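Local coordinates for IPT/TIG domain-containing protein (Bacteroides thetaiotaomicron, PDB 3TC9), which is of unknown function but probably serves as an auxiliary nutrient-binding protein, pairing an immunoglobulin-like IPT/TIG domain with a six-bladed beta-propeller, at residues I194-Q199 / Q226-A231; M331-Q336 / D358-C363; A139-F144 / V181-W186; G28-R33 / V71-Y76. All coordinates share one frame; numbering follows the deposited sequence.

Contact 1: I194-Q199 / Q226-A231; sequences IITNDQ and QNCNGA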
loop_
_atom_site.group_PDB
_atom_site.type_symbol
_atom_site.label_atom_id
_atom_site.label_comp_id
_atom_site.label_asym_id
_atom_site.label_seq_id
_atom_site.Cartn_x
_atom_site.Cartn_y
_atom_site.Cartn_z
ATOM N N ILE B 194 2.021 30.265 -0.506
ATOM C CA ILE B 194 2.871 31.045 -1.399
ATOM C C ILE B 194 2.349 30.912 -2.827
ATOM O O ILE B 194 2.295 29.800 -3.356
ATOM C CB ILE B 194 4.371 30.656 -1.326
ATOM C CG1 ILE B 194 4.885 30.236 0.097
ATOM C CG2 ILE B 194 5.257 31.652 -2.096
ATOM C CD1 ILE B 194 5.120 31.271 1.070
ATOM N N ILE B 195 2.000 32.048 -3.445
ATOM C CA ILE B 195 1.481 32.142 -4.812
ATOM C C ILE B 195 2.549 32.846 -5.657
ATOM O O ILE B 195 2.993 33.939 -5.303
ATOM C CB ILE B 195 0.107 32.889 -4.771
ATOM C CG1 ILE B 195 -0.990 32.049 -4.070
ATOM C CG2 ILE B 195 -0.360 33.407 -6.121
ATOM C CD1 ILE B 195 -1.222 30.627 -4.585
ATOM N N THR B 196 2.982 32.199 -6.743
ATOM C CA THR B 196 4.037 32.694 -7.631
ATOM C C THR B 196 3.458 33.269 -8.934
ATOM O O THR B 196 2.702 32.576 -9.631
ATOM C CB THR B 196 5.037 31.578 -7.910
ATOM O OG1 THR B 196 5.571 31.149 -6.659
ATOM C CG2 THR B 196 6.165 32.021 -8.802
ATOM N N ASN B 197 3.843 34.525 -9.263
ATOM C CA ASN B 197 3.393 35.253 -10.446
ATOM C C ASN B 197 4.523 35.425 -11.477
ATOM O O ASN B 197 5.622 35.876 -11.146
ATOM C CB ASN B 197 2.813 36.622 -10.054
ATOM C CG ASN B 197 1.848 37.183 -11.057
ATOM O OD1 ASN B 197 0.940 36.500 -11.560
ATOM N ND2 ASN B 197 2.005 38.449 -11.359
ATOM N N ASP B 198 4.243 35.040 -12.729
ATOM C CA ASP B 198 5.204 35.134 -13.838
ATOM C C ASP B 198 4.975 36.445 -14.595
ATOM O O ASP B 198 4.040 36.537 -15.396
ATOM C CB ASP B 198 5.064 33.902 -14.777
ATOM C CG ASP B 198 6.176 33.671 -15.793
ATOM O OD1 ASP B 198 6.980 34.623 -16.039
ATOM O OD2 ASP B 198 6.221 32.559 -16.381
ATOM N N GLN B 199 5.809 37.463 -14.321
ATOM C CA GLN B 199 5.675 38.776 -14.965
ATOM C C GLN B 199 7.063 39.376 -15.265
ATOM O O GLN B 199 8.014 39.077 -14.546
ATOM C CB GLN B 199 4.775 39.711 -14.128
ATOM C CG GLN B 199 5.193 39.908 -12.671
ATOM C CD GLN B 199 6.284 40.930 -12.561
ATOM O OE1 GLN B 199 6.324 41.904 -13.315
ATOM N NE2 GLN B 199 7.215 40.717 -11.647
ATOM N N GLN B 226 11.507 39.425 -11.824
ATOM C CA GLN B 226 10.919 39.164 -13.136
ATOM C C GLN B 226 11.044 37.686 -13.553
ATOM O O GLN B 226 11.937 36.961 -13.101
ATOM C CB GLN B 226 11.542 40.067 -14.216
ATOM C CG GLN B 226 13.049 39.873 -14.387
ATOM C CD GLN B 226 13.641 40.727 -15.476
ATOM O OE1 GLN B 226 12.970 41.136 -16.446
ATOM N NE2 GLN B 226 14.935 40.962 -15.362
ATOM N N ASN B 227 10.096 37.271 -14.404
ATOM C CA ASN B 227 9.951 36.007 -15.120
ATOM C C ASN B 227 10.203 34.755 -14.247
ATOM O O ASN B 227 10.974 33.854 -14.604
ATOM C CB ASN B 227 10.857 36.032 -16.371
ATOM C CG ASN B 227 10.587 37.240 -17.260
ATOM O OD1 ASN B 227 9.448 37.543 -17.640
ATOM N ND2 ASN B 227 11.619 37.985 -17.566
ATOM N N CYS B 228 9.498 34.697 -13.125
ATOM C CA CYS B 228 9.550 33.573 -12.210
ATOM C C CYS B 228 8.498 32.556 -12.652
ATOM O O CYS B 228 7.317 32.900 -12.750
ATOM C CB CYS B 228 9.322 34.047 -10.783
ATOM S SG CYS B 228 9.481 32.748 -9.544
ATOM N N ASN B 229 8.919 31.306 -12.921
ATOM C CA ASN B 229 8.012 30.261 -13.418
ATOM C C ASN B 229 7.551 29.302 -12.322
ATOM O O ASN B 229 6.914 28.293 -12.612
ATOM C CB ASN B 229 8.681 29.472 -14.555
ATOM C CG ASN B 229 9.468 30.339 -15.505
ATOM O OD1 ASN B 229 10.674 30.218 -15.595
ATOM N ND2 ASN B 229 8.820 31.296 -16.151
ATOM N N GLY B 230 7.831 29.631 -11.075
ATOM C CA GLY B 230 7.403 28.805 -9.963
ATOM C C GLY B 230 8.318 28.871 -8.773
ATOM O O GLY B 230 9.505 29.178 -8.903
ATOM N N ALA B 231 7.753 28.572 -7.600
ATOM C CA ALA B 231 8.472 28.528 -6.337
ATOM C C ALA B 231 8.065 27.263 -5.583
ATOM O O ALA B 231 7.010 26.678 -5.871
ATOM C CB ALA B 231 8.199 29.776 -5.510
HETATM O O HOH W 1 7.932 36.996 -12.175
HETATM O O HOH W 2 8.872 33.648 -18.109
#
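Asp198 and Asn229 make the side-chain hydrogen bond of this contact. Asn229 ND2 lies 2.9 Å from Asp198 OD2. The amide holds OD2 close to its own plane but meets it from above the carboxylate, and the two planes are 66° apart. Asp198 CG stands anti to the backbone N (chi1 -167°), which carries the carboxylate across to the loop. The same OD2 forms a salt bridge with Arg182, and Asn229 OD1 takes a bond from Asn243. One backbone bond joins the segments directly: Asn227 N reaches Gln199 O at 2.8 Å.

Residues 194-197 belong to the second strand of one four-stranded propeller sheet. Residues 226-231 connect the last strand of that sheet to the first of the next, so the contact lies where consecutive blades adjoin.

Two waters add to the polar part. One accepts from Gln199 N and Cys228 N; the other donates to Asp198 OD1 and accepts from Asn229 ND2.

The packing centres on Thr196. Its CG2 lies against Cys228 SG at 3.5 Å and also touches Gly230 CA. Its OG1 sits 3.2 Å from Ala231 CB and is hydrogen-bonded to Asn207.

Contact 2: M331-Q336 / D358-C363; sequences MHAPRQ and DRENHC. With EDO (1,2-ethanediol), chain V; EDO (1,2-ethanediol), chain U; EDO (1,2-ethanediol), chain R.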
loop_
_atom_site.group_PDB
_atom_site.type_symbol
_atom_site.label_atom_id
_atom_site.label_comp_id
_atom_site.label_asym_id
_atom_site.label_seq_id
_atom_site.Cartn_x
_atom_site.Cartn_y
_atom_site.Cartn_z
HETATM N N MSE B 331 9.816 14.212 -24.264
HETATM C CA MSE B 331 8.581 14.837 -23.835
HETATM C C MSE B 331 8.382 16.151 -24.590
HETATM O O MSE B 331 9.231 16.570 -25.372
HETATM C CB MSE B 331 8.566 15.023 -22.308
HETATM C CG MSE B 331 9.569 16.027 -21.796
HETATM SE SE MSE B 331 10.133 15.497 -20.035
HETATM C CE MSE B 331 10.935 13.631 -20.461
ATOM N N HIS B 332 7.233 16.752 -24.404
ATOM C CA HIS B 332 6.885 17.980 -25.063
ATOM C C HIS B 332 6.047 18.825 -24.122
ATOM O O HIS B 332 4.841 18.596 -23.960
ATOM C CB HIS B 332 6.160 17.684 -26.384
ATOM C CG HIS B 332 5.994 18.879 -27.270
ATOM N ND1 HIS B 332 5.413 18.769 -28.520
ATOM C CD2 HIS B 332 6.302 20.180 -27.047
ATOM C CE1 HIS B 332 5.374 19.999 -29.007
ATOM N NE2 HIS B 332 5.887 20.880 -28.152
ATOM N N ALA B 333 6.717 19.816 -23.505
ATOM C CA ALA B 333 6.209 20.797 -22.535
ATOM C C ALA B 333 5.758 20.104 -21.230
ATOM O O ALA B 333 4.562 20.101 -20.933
ATOM C CB ALA B 333 5.068 21.639 -23.136
ATOM N N PRO B 334 6.664 19.499 -20.430
ATOM C CA PRO B 334 6.202 18.883 -19.176
ATOM C C PRO B 334 5.744 19.969 -18.199
ATOM O O PRO B 334 6.316 21.068 -18.176
ATOM C CB PRO B 334 7.433 18.145 -18.669
ATOM C CG PRO B 334 8.609 18.903 -19.247
ATOM C CD PRO B 334 8.135 19.375 -20.592
ATOM N N ARG B 335 4.666 19.700 -17.456
ATOM C CA ARG B 335 4.118 20.690 -16.535
ATOM C C ARG B 335 4.211 20.161 -15.102
ATOM O O ARG B 335 5.281 19.685 -14.733
ATOM C CB ARG B 335 2.680 21.059 -16.953
ATOM C CG ARG B 335 2.597 21.917 -18.236
ATOM C CD ARG B 335 3.366 23.222 -18.066
ATOM N NE ARG B 335 2.984 24.232 -19.043
ATOM C CZ ARG B 335 2.053 25.157 -18.849
ATOM N NH1 ARG B 335 1.390 25.213 -17.701
ATOM N NH2 ARG B 335 1.772 26.031 -19.804
ATOM N N GLN B 336 3.123 20.212 -14.299
ATOM C CA GLN B 336 3.184 19.725 -12.916
ATOM C C GLN B 336 3.347 18.209 -12.841
ATOM O O GLN B 336 2.823 17.472 -13.691
ATOM C CB GLN B 336 1.938 20.144 -12.118
ATOM C CG GLN B 336 2.108 19.984 -10.607
ATOM C CD GLN B 336 0.863 20.335 -9.825
ATOM O OE1 GLN B 336 -0.216 20.548 -10.384
ATOM N NE2 GLN B 336 0.974 20.388 -8.507
ATOM N N ASP B 358 2.364 15.890 -19.477
ATOM C CA ASP B 358 3.145 16.158 -20.691
ATOM C C ASP B 358 2.165 16.899 -21.604
ATOM O O ASP B 358 1.435 16.286 -22.386
ATOM C CB ASP B 358 3.675 14.850 -21.281
ATOM C CG ASP B 358 4.845 14.988 -22.236
ATOM O OD1 ASP B 358 5.442 16.087 -22.291
ATOM O OD2 ASP B 358 5.191 13.977 -22.904
ATOM N N ARG B 359 2.058 18.225 -21.364
ATOM C CA ARG B 359 1.086 19.130 -21.966
ATOM C C ARG B 359 0.888 18.953 -23.469
ATOM O O ARG B 359 -0.262 18.777 -23.885
ATOM C CB ARG B 359 1.430 20.582 -21.651
ATOM C CG ARG B 359 0.285 21.551 -21.834
ATOM C CD ARG B 359 0.824 22.929 -22.132
ATOM N NE ARG B 359 -0.193 23.957 -21.921
ATOM C CZ ARG B 359 -0.714 24.716 -22.877
ATOM N NH1 ARG B 359 -0.328 24.568 -24.140
ATOM N NH2 ARG B 359 -1.639 25.619 -22.584
ATOM N N GLU B 360 1.955 19.024 -24.283
ATOM C CA GLU B 360 1.766 19.013 -25.739
ATOM C C GLU B 360 1.728 17.613 -26.330
ATOM O O GLU B 360 1.529 17.467 -27.539
ATOM C CB GLU B 360 2.804 19.874 -26.469
ATOM C CG GLU B 360 2.771 21.362 -26.134
ATOM C CD GLU B 360 1.487 22.115 -26.419
ATOM O OE1 GLU B 360 0.752 21.754 -27.370
ATOM O OE2 GLU B 360 1.232 23.097 -25.689
ATOM N N ASN B 361 1.879 16.596 -25.486
ATOM C CA ASN B 361 1.743 15.201 -25.853
ATOM C C ASN B 361 0.379 14.699 -25.385
ATOM O O ASN B 361 0.006 13.553 -25.688
ATOM C CB ASN B 361 2.889 14.377 -25.273
ATOM C CG ASN B 361 4.146 14.470 -26.105
ATOM O OD1 ASN B 361 4.115 14.656 -27.320
ATOM N ND2 ASN B 361 5.282 14.327 -25.468
ATOM N N HIS B 362 -0.369 15.579 -24.656
ATOM C CA HIS B 362 -1.739 15.363 -24.117
ATOM C C HIS B 362 -1.865 14.062 -23.308
ATOM O O HIS B 362 -2.828 13.302 -23.462
ATOM C CB HIS B 362 -2.778 15.392 -25.252
ATOM C CG HIS B 362 -2.642 16.609 -26.099
ATOM N ND1 HIS B 362 -3.125 17.823 -25.682
ATOM C CD2 HIS B 362 -2.017 16.772 -27.289
ATOM C CE1 HIS B 362 -2.815 18.684 -26.638
ATOM N NE2 HIS B 362 -2.152 18.091 -27.624
ATOM N N CYS B 363 -0.910 13.823 -22.425
ATOM C CA CYS B 363 -0.920 12.589 -21.631
ATOM C C CYS B 363 -0.226 12.775 -20.274
ATOM O O CYS B 363 0.312 13.850 -19.972
ATOM C CB CYS B 363 -0.286 11.446 -22.426
ATOM S SG CYS B 363 1.436 11.726 -22.861
HETATM C C1 EDO V . 5.039 16.144 -30.523
HETATM O O1 EDO V . 5.584 16.070 -29.198
HETATM C C2 EDO V . 5.374 14.871 -31.297
HETATM O O2 EDO V . 6.688 14.974 -31.856
HETATM C C1 EDO U . 2.615 25.878 -14.745
HETATM O O1 EDO U . 2.946 26.353 -13.447
HETATM C C2 EDO U . 2.752 24.365 -14.697
HETATM O O2 EDO U . 1.494 23.746 -14.980
HETATM C C1 EDO R . 5.823 24.545 -27.125
HETATM O O1 EDO R . 6.665 23.648 -26.408
HETATM C C2 EDO R . 6.352 24.636 -28.548
HETATM O O2 EDO R . 6.149 23.381 -29.204
#
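Glu360 CB lies over the His332 ring, and the His332 backbone is gripped by Asp358. On the tight side, His332 N gives a bond to the syn lone pair of Asp358 OD1, 2.8 Å away. Asp358 OD2 takes Asn361 ND2 at 2.6 Å from above the carboxylate plane, and it also pairs with Arg365. Glu360 N binds His332 O at 2.9 Å; the bond from Arg359 N to Ala333 O is weak. Glu360 CB sits 3.4 Å from the centroid of the His332 ring, a CH-pi contact over the centre of one face. Pro334 and Asp358 form an antiparallel non-hydrogen-bonded pair. His362 and Cys363 both face Asp358 in a G1 beta bulge.

With an alanine in place of Asp358, His332 N would probably lose this acceptor, Arg365 its carboxylate mate here, and Asn361 one of its anchors.

The looser side holds three ethanediols, probably from the crystallisation liquor. Two of them bond to ND1 and NE2 of His332. Arg335 and Arg359 run side by side with guanidinium planes 13° apart, and NH2 of Arg335 is 3.6 Å from NE of Arg359. Glu360 and Glu402 each form a salt bridge with Arg359, which probably offsets the cost of bringing these two like charges together.

Contact 3: A139-F144 / V181-W186; sequences AVWLSF and VRTICW. With EDO (1,2-ethanediol), chain U.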
loop_
_atom_site.group_PDB
_atom_site.type_symbol
_atom_site.label_atom_id
_atom_site.label_comp_id
_atom_site.label_asym_id
_atom_site.label_seq_id
_atom_site.Cartn_x
_atom_site.Cartn_y
_atom_site.Cartn_z
ATOM N N ALA B 139 -6.382 25.349 -14.514
ATOM C CA ALA B 139 -5.960 24.616 -13.315
ATOM C C ALA B 139 -4.575 24.077 -13.614
ATOM O O ALA B 139 -4.407 22.895 -13.935
ATOM C CB ALA B 139 -6.954 23.513 -12.966
ATOM N N VAL B 140 -3.586 25.001 -13.607
ATOM C CA VAL B 140 -2.188 24.729 -13.998
ATOM C C VAL B 140 -1.379 24.115 -12.852
ATOM O O VAL B 140 -0.338 23.505 -13.095
ATOM C CB VAL B 140 -1.481 25.980 -14.583
ATOM C CG1 VAL B 140 -2.282 26.570 -15.739
ATOM C CG2 VAL B 140 -1.177 27.050 -13.517
ATOM N N TRP B 141 -1.858 24.274 -11.612
ATOM C CA TRP B 141 -1.156 23.756 -10.447
ATOM C C TRP B 141 -2.181 23.405 -9.416
ATOM O O TRP B 141 -3.057 24.219 -9.134
ATOM C CB TRP B 141 -0.134 24.785 -9.916
ATOM C CG TRP B 141 0.981 24.172 -9.140
ATOM C CD1 TRP B 141 1.033 23.969 -7.792
ATOM C CD2 TRP B 141 2.216 23.656 -9.675
ATOM N NE1 TRP B 141 2.236 23.382 -7.448
ATOM C CE2 TRP B 141 2.987 23.204 -8.583
ATOM C CE3 TRP B 141 2.778 23.613 -10.970
ATOM C CZ2 TRP B 141 4.261 22.658 -8.748
ATOM C CZ3 TRP B 141 4.047 23.082 -11.131
ATOM C CH2 TRP B 141 4.776 22.612 -10.028
ATOM N N LEU B 142 -2.142 22.154 -8.938
ATOM C CA LEU B 142 -3.096 21.647 -7.954
ATOM C C LEU B 142 -2.348 21.344 -6.659
ATOM O O LEU B 142 -1.263 20.757 -6.714
ATOM C CB LEU B 142 -3.818 20.396 -8.498
ATOM C CG LEU B 142 -4.844 20.643 -9.605
ATOM C CD1 LEU B 142 -5.142 19.374 -10.388
ATOM C CD2 LEU B 142 -6.141 21.132 -9.030
ATOM N N SER B 143 -2.897 21.788 -5.499
ATOM C CA SER B 143 -2.247 21.607 -4.196
ATOM C C SER B 143 -3.260 21.522 -3.065
ATOM O O SER B 143 -4.081 22.433 -2.880
ATOM C CB SER B 143 -1.275 22.753 -3.929
ATOM O OG SER B 143 -0.700 22.667 -2.639
ATOM N N PHE B 144 -3.188 20.422 -2.304
ATOM C CA PHE B 144 -4.025 20.230 -1.128
ATOM C C PHE B 144 -3.535 21.112 0.005
ATOM O O PHE B 144 -2.343 21.391 0.105
ATOM C CB PHE B 144 -3.998 18.750 -0.677
ATOM C CG PHE B 144 -4.997 17.885 -1.389
ATOM C CD1 PHE B 144 -6.363 18.009 -1.126
ATOM C CD2 PHE B 144 -4.584 16.966 -2.355
ATOM C CE1 PHE B 144 -7.295 17.238 -1.818
ATOM C CE2 PHE B 144 -5.519 16.185 -3.045
ATOM C CZ PHE B 144 -6.866 16.330 -2.772
ATOM N N VAL B 181 -0.350 33.381 -12.688
ATOM C CA VAL B 181 -0.026 32.578 -11.507
ATOM C C VAL B 181 0.424 31.155 -11.931
ATOM O O VAL B 181 -0.327 30.433 -12.582
ATOM C CB VAL B 181 -1.162 32.527 -10.487
ATOM C CG1 VAL B 181 -0.636 32.021 -9.153
ATOM C CG2 VAL B 181 -1.811 33.895 -10.331
ATOM N N ARG B 182 1.637 30.757 -11.512
ATOM C CA ARG B 182 2.260 29.517 -11.946
ATOM C C ARG B 182 2.196 28.373 -10.951
ATOM O O ARG B 182 1.958 27.238 -11.353
ATOM C CB ARG B 182 3.742 29.783 -12.296
ATOM C CG ARG B 182 3.966 30.788 -13.431
ATOM C CD ARG B 182 3.309 30.362 -14.742
ATOM N NE ARG B 182 3.783 29.053 -15.187
ATOM C CZ ARG B 182 4.776 28.869 -16.056
ATOM N NH1 ARG B 182 5.386 29.909 -16.612
ATOM N NH2 ARG B 182 5.141 27.645 -16.401
ATOM N N THR B 183 2.486 28.641 -9.677
ATOM C CA THR B 183 2.545 27.598 -8.665
ATOM C C THR B 183 1.933 28.031 -7.354
ATOM O O THR B 183 1.652 29.211 -7.142
ATOM C CB THR B 183 4.035 27.132 -8.399
ATOM O OG1 THR B 183 4.843 28.206 -7.906
ATOM C CG2 THR B 183 4.699 26.452 -9.598
ATOM N N ILE B 184 1.758 27.016 -6.478
ATOM C CA ILE B 184 1.306 27.043 -5.092
ATOM C C ILE B 184 2.240 26.200 -4.282
ATOM O O ILE B 184 2.486 25.032 -4.626
ATOM C CB ILE B 184 -0.149 26.513 -4.856
ATOM C CG1 ILE B 184 -1.156 26.961 -5.887
ATOM C CG2 ILE B 184 -0.638 26.722 -3.394
ATOM C CD1 ILE B 184 -2.103 25.853 -6.266
ATOM N N CYS B 185 2.702 26.750 -3.170
ATOM C CA CYS B 185 3.425 25.982 -2.175
ATOM C C CYS B 185 3.096 26.554 -0.788
ATOM O O CYS B 185 2.331 27.521 -0.677
ATOM C CB CYS B 185 4.925 25.867 -2.444
ATOM S SG CYS B 185 5.822 27.438 -2.487
ATOM N N TRP B 186 3.527 25.858 0.255
ATOM C CA TRP B 186 3.145 26.181 1.617
ATOM C C TRP B 186 4.345 26.336 2.501
ATOM O O TRP B 186 5.362 25.667 2.292
ATOM C CB TRP B 186 2.252 25.055 2.171
ATOM C CG TRP B 186 1.025 24.793 1.339
ATOM C CD1 TRP B 186 0.930 24.004 0.225
ATOM C CD2 TRP B 186 -0.279 25.345 1.550
ATOM N NE1 TRP B 186 -0.355 24.028 -0.267
ATOM C CE2 TRP B 186 -1.118 24.848 0.524
ATOM C CE3 TRP B 186 -0.820 26.218 2.506
ATOM C CZ2 TRP B 186 -2.469 25.195 0.432
ATOM C CZ3 TRP B 186 -2.160 26.551 2.413
ATOM C CH2 TRP B 186 -2.970 26.030 1.396
HETATM C C1 EDO U . 2.615 25.878 -14.745
HETATM O O1 EDO U . 2.946 26.353 -13.447
HETATM C C2 EDO U . 2.752 24.365 -14.697
HETATM O O2 EDO U . 1.494 23.746 -14.980
#
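Trp141 packs on Thr183 and Ile184 in a buried contact between two innermost propeller strands of successive sheets. Strands 141-144 and 181-186 run nearly parallel, 16° apart, with their axes 6.6 Å from each other at closest approach. Each is an edge strand of its own sheet, and it is mainly side chains that join them.

Thr183 CG2 stands over the centre of the Trp141 six-membered ring, 3.5 Å from the centroid and 5° off its normal. This CH-pi contact occupies one face of the indole. Ile184 CD1 meets the ring in plane at its edge, 4.0 Å from Trp141 CD1. His274 packs edge-to-face with the same indole.

Further along, Trp186 NE1 donates to Ser143 OG at 2.8 Å, nearly in the indole plane. Ser143 OG is anti to its own N (chi1 176°), which turns the hydroxyl toward the neighbouring strand.

At the other end, an ethanediol, probably from the crystallisation liquor, donates to Val140 O. Its approach to Arg182 O is very short and doubtful as modelled. Val140 CG2 touches Val181 O. The Arg182 guanidinium forms a salt bridge with Glu272.

Such near-parallel inner strands, packed around a central axis, are typical of beta-propellers, here one of six blades.

Contact 4: G28-R33 / V71-Y76; sequences GGLGTR and VPAKAY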
loop_
_atom_site.group_PDB
_atom_site.type_symbol
_atom_site.label_atom_id
_atom_site.label_comp_id
_atom_site.label_asym_id
_atom_site.label_seq_id
_atom_site.Cartn_x
_atom_site.Cartn_y
_atom_site.Cartn_z
ATOM N N GLY B 28 -12.157 -11.959 -15.660
ATOM C CA GLY B 28 -11.987 -10.790 -16.516
ATOM C C GLY B 28 -12.512 -9.544 -15.834
ATOM O O GLY B 28 -12.552 -9.477 -14.614
ATOM N N GLY B 29 -12.934 -8.581 -16.619
ATOM C CA GLY B 29 -13.502 -7.335 -16.145
ATOM C C GLY B 29 -14.354 -6.700 -17.214
ATOM O O GLY B 29 -14.900 -7.388 -18.089
ATOM N N LEU B 30 -14.439 -5.368 -17.158
ATOM C CA LEU B 30 -15.197 -4.531 -18.085
ATOM C C LEU B 30 -14.754 -4.806 -19.523
ATOM O O LEU B 30 -13.567 -4.803 -19.816
ATOM C CB LEU B 30 -14.964 -3.056 -17.665
ATOM C CG LEU B 30 -15.407 -1.871 -18.536
ATOM C CD1 LEU B 30 -16.832 -2.007 -18.994
ATOM C CD2 LEU B 30 -15.288 -0.600 -17.743
ATOM N N GLY B 31 -15.723 -5.096 -20.392
ATOM C CA GLY B 31 -15.492 -5.341 -21.811
ATOM C C GLY B 31 -15.005 -6.729 -22.182
ATOM O O GLY B 31 -14.704 -6.964 -23.346
ATOM N N THR B 32 -14.904 -7.658 -21.215
ATOM C CA THR B 32 -14.503 -9.037 -21.514
ATOM C C THR B 32 -15.580 -9.659 -22.385
ATOM O O THR B 32 -16.770 -9.550 -22.065
ATOM C CB THR B 32 -14.291 -9.861 -20.225
ATOM O OG1 THR B 32 -13.172 -9.366 -19.506
ATOM C CG2 THR B 32 -14.101 -11.348 -20.495
ATOM N N ARG B 33 -15.140 -10.306 -23.485
ATOM C CA ARG B 33 -16.015 -11.011 -24.425
ATOM C C ARG B 33 -16.262 -12.388 -23.853
ATOM O O ARG B 33 -15.358 -13.211 -23.792
ATOM C CB ARG B 33 -15.394 -11.057 -25.843
ATOM C CG ARG B 33 -16.219 -11.806 -26.910
ATOM C CD ARG B 33 -15.482 -11.828 -28.246
ATOM N NE ARG B 33 -16.168 -12.607 -29.280
ATOM C CZ ARG B 33 -16.984 -12.094 -30.199
ATOM N NH1 ARG B 33 -17.249 -10.795 -30.212
ATOM N NH2 ARG B 33 -17.542 -12.878 -31.108
ATOM N N VAL B 71 -19.067 -8.318 -21.021
ATOM C CA VAL B 71 -19.205 -8.025 -19.591
ATOM C C VAL B 71 -19.329 -6.494 -19.406
ATOM O O VAL B 71 -18.467 -5.752 -19.860
ATOM C CB VAL B 71 -18.077 -8.645 -18.738
ATOM C CG1 VAL B 71 -18.104 -8.103 -17.310
ATOM C CG2 VAL B 71 -18.201 -10.164 -18.738
ATOM N N PRO B 72 -20.448 -5.992 -18.854
ATOM C CA PRO B 72 -20.582 -4.528 -18.719
ATOM C C PRO B 72 -19.852 -3.983 -17.476
ATOM O O PRO B 72 -19.392 -4.756 -16.627
ATOM C CB PRO B 72 -22.107 -4.352 -18.562
ATOM C CG PRO B 72 -22.507 -5.582 -17.764
ATOM C CD PRO B 72 -21.620 -6.701 -18.276
ATOM N N ALA B 73 -19.841 -2.640 -17.336
ATOM C CA ALA B 73 -19.337 -1.963 -16.150
ATOM C C ALA B 73 -20.269 -2.238 -14.979
ATOM O O ALA B 73 -21.477 -2.348 -15.196
ATOM C CB ALA B 73 -19.274 -0.462 -16.409
ATOM N N LYS B 74 -19.721 -2.321 -13.739
ATOM C CA LYS B 74 -20.431 -2.496 -12.468
ATOM C C LYS B 74 -21.009 -3.920 -12.282
ATOM O O LYS B 74 -21.864 -4.137 -11.410
ATOM C CB LYS B 74 -21.535 -1.428 -12.322
ATOM C CG LYS B 74 -21.020 -0.003 -12.378
ATOM C CD LYS B 74 -22.144 0.990 -12.631
ATOM C CE LYS B 74 -21.728 2.417 -12.315
ATOM N NZ LYS B 74 -20.830 3.017 -13.348
ATOM N N ALA B 75 -20.490 -4.908 -13.038
ATOM C CA ALA B 75 -20.939 -6.304 -12.969
ATOM C C ALA B 75 -20.170 -7.086 -11.881
ATOM O O ALA B 75 -20.020 -8.304 -11.999
ATOM C CB ALA B 75 -20.748 -6.957 -14.337
ATOM N N TYR B 76 -19.755 -6.392 -10.795
ATOM C CA TYR B 76 -18.886 -6.842 -9.696
ATOM C C TYR B 76 -19.268 -8.198 -9.081
ATOM O O TYR B 76 -18.360 -9.009 -8.885
ATOM C CB TYR B 76 -18.750 -5.770 -8.572
ATOM C CG TYR B 76 -18.417 -4.372 -9.067
ATOM C CD1 TYR B 76 -17.521 -4.176 -10.116
ATOM C CD2 TYR B 76 -18.963 -3.244 -8.459
ATOM C CE1 TYR B 76 -17.251 -2.898 -10.611
ATOM C CE2 TYR B 76 -18.707 -1.959 -8.950
ATOM C CZ TYR B 76 -17.831 -1.792 -10.012
ATOM O OH TYR B 76 -17.565 -0.545 -10.513
#
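Val71 is held between two backbone hydrogen bonds to the loop of residues 28-33. Its N donates to Thr32 O at 2.8 Å, almost straight at 175° and in the carbonyl plane. Its O accepts from Gly31 N at 2.9 Å, with the donor tilted 18° from the plane of the Val71 carbonyl. Both polar atoms of the Val71 backbone are therefore used by the same loop.

That loop is a type II beta turn from Gly29 to Thr32. Gly29 O accepts twice, from Thr32 N at 3.1 Å and from Thr32 OG1 at 3.0 Å. Both donors come from the same face of its carbonyl plane. Thr32 OG1 lies beside its own backbone N (chi1 -67°), which brings it back over the turn. Gly31 has positive phi, as the third residue of this turn type commonly does. A second type II turn runs from Pro72 to Ala75.

Van der Waals contacts complete the join. Val71 CG1 is 3.4 Å from Gly29 O, and its CG2 lies near Thr32 CB. Leu30 CD1 rests on Ala73, 3.5 Å from its N, and makes an apolar contact with its CB at 3.9 Å. A glycine in place of Val71 would keep both backbone bonds but would probably open a gap beside Gly29 and Thr32.

The contact lies at the surface of the IPT/TIG domain. The first loop links strands 19-28 and 33-39; the second follows strand 66-70 and leads to strand 80-85. Leu30 and Val71 both touch Tyr103 of strand 102-103, and Val71 also reaches Ile52 of strand 48-52.

How the contacts relate
Contacts 1, 2 and 3 belong to the propeller, while contact 4 lies in the IPT/TIG domain, its centre about 37 Å from that of contact 3. Contacts 1 and 3 are buried and share a sheet, in which strands 181-186 and 192-197 are neighbours. The Asp198-Arg182 salt bridge ties them together. Contact 2 is partly buried. It meets contact 3 through Gln336 NE2 and Leu142 O, a probable hydrogen bond, and through a shared ethanediol. Contact 3 relies mostly on aromatic and aliphatic packing. Contact 1 adds waters and amides, and contact 2 is richest in charge. Contact 4, at the surface, depends mainly on backbone bonds between two loops.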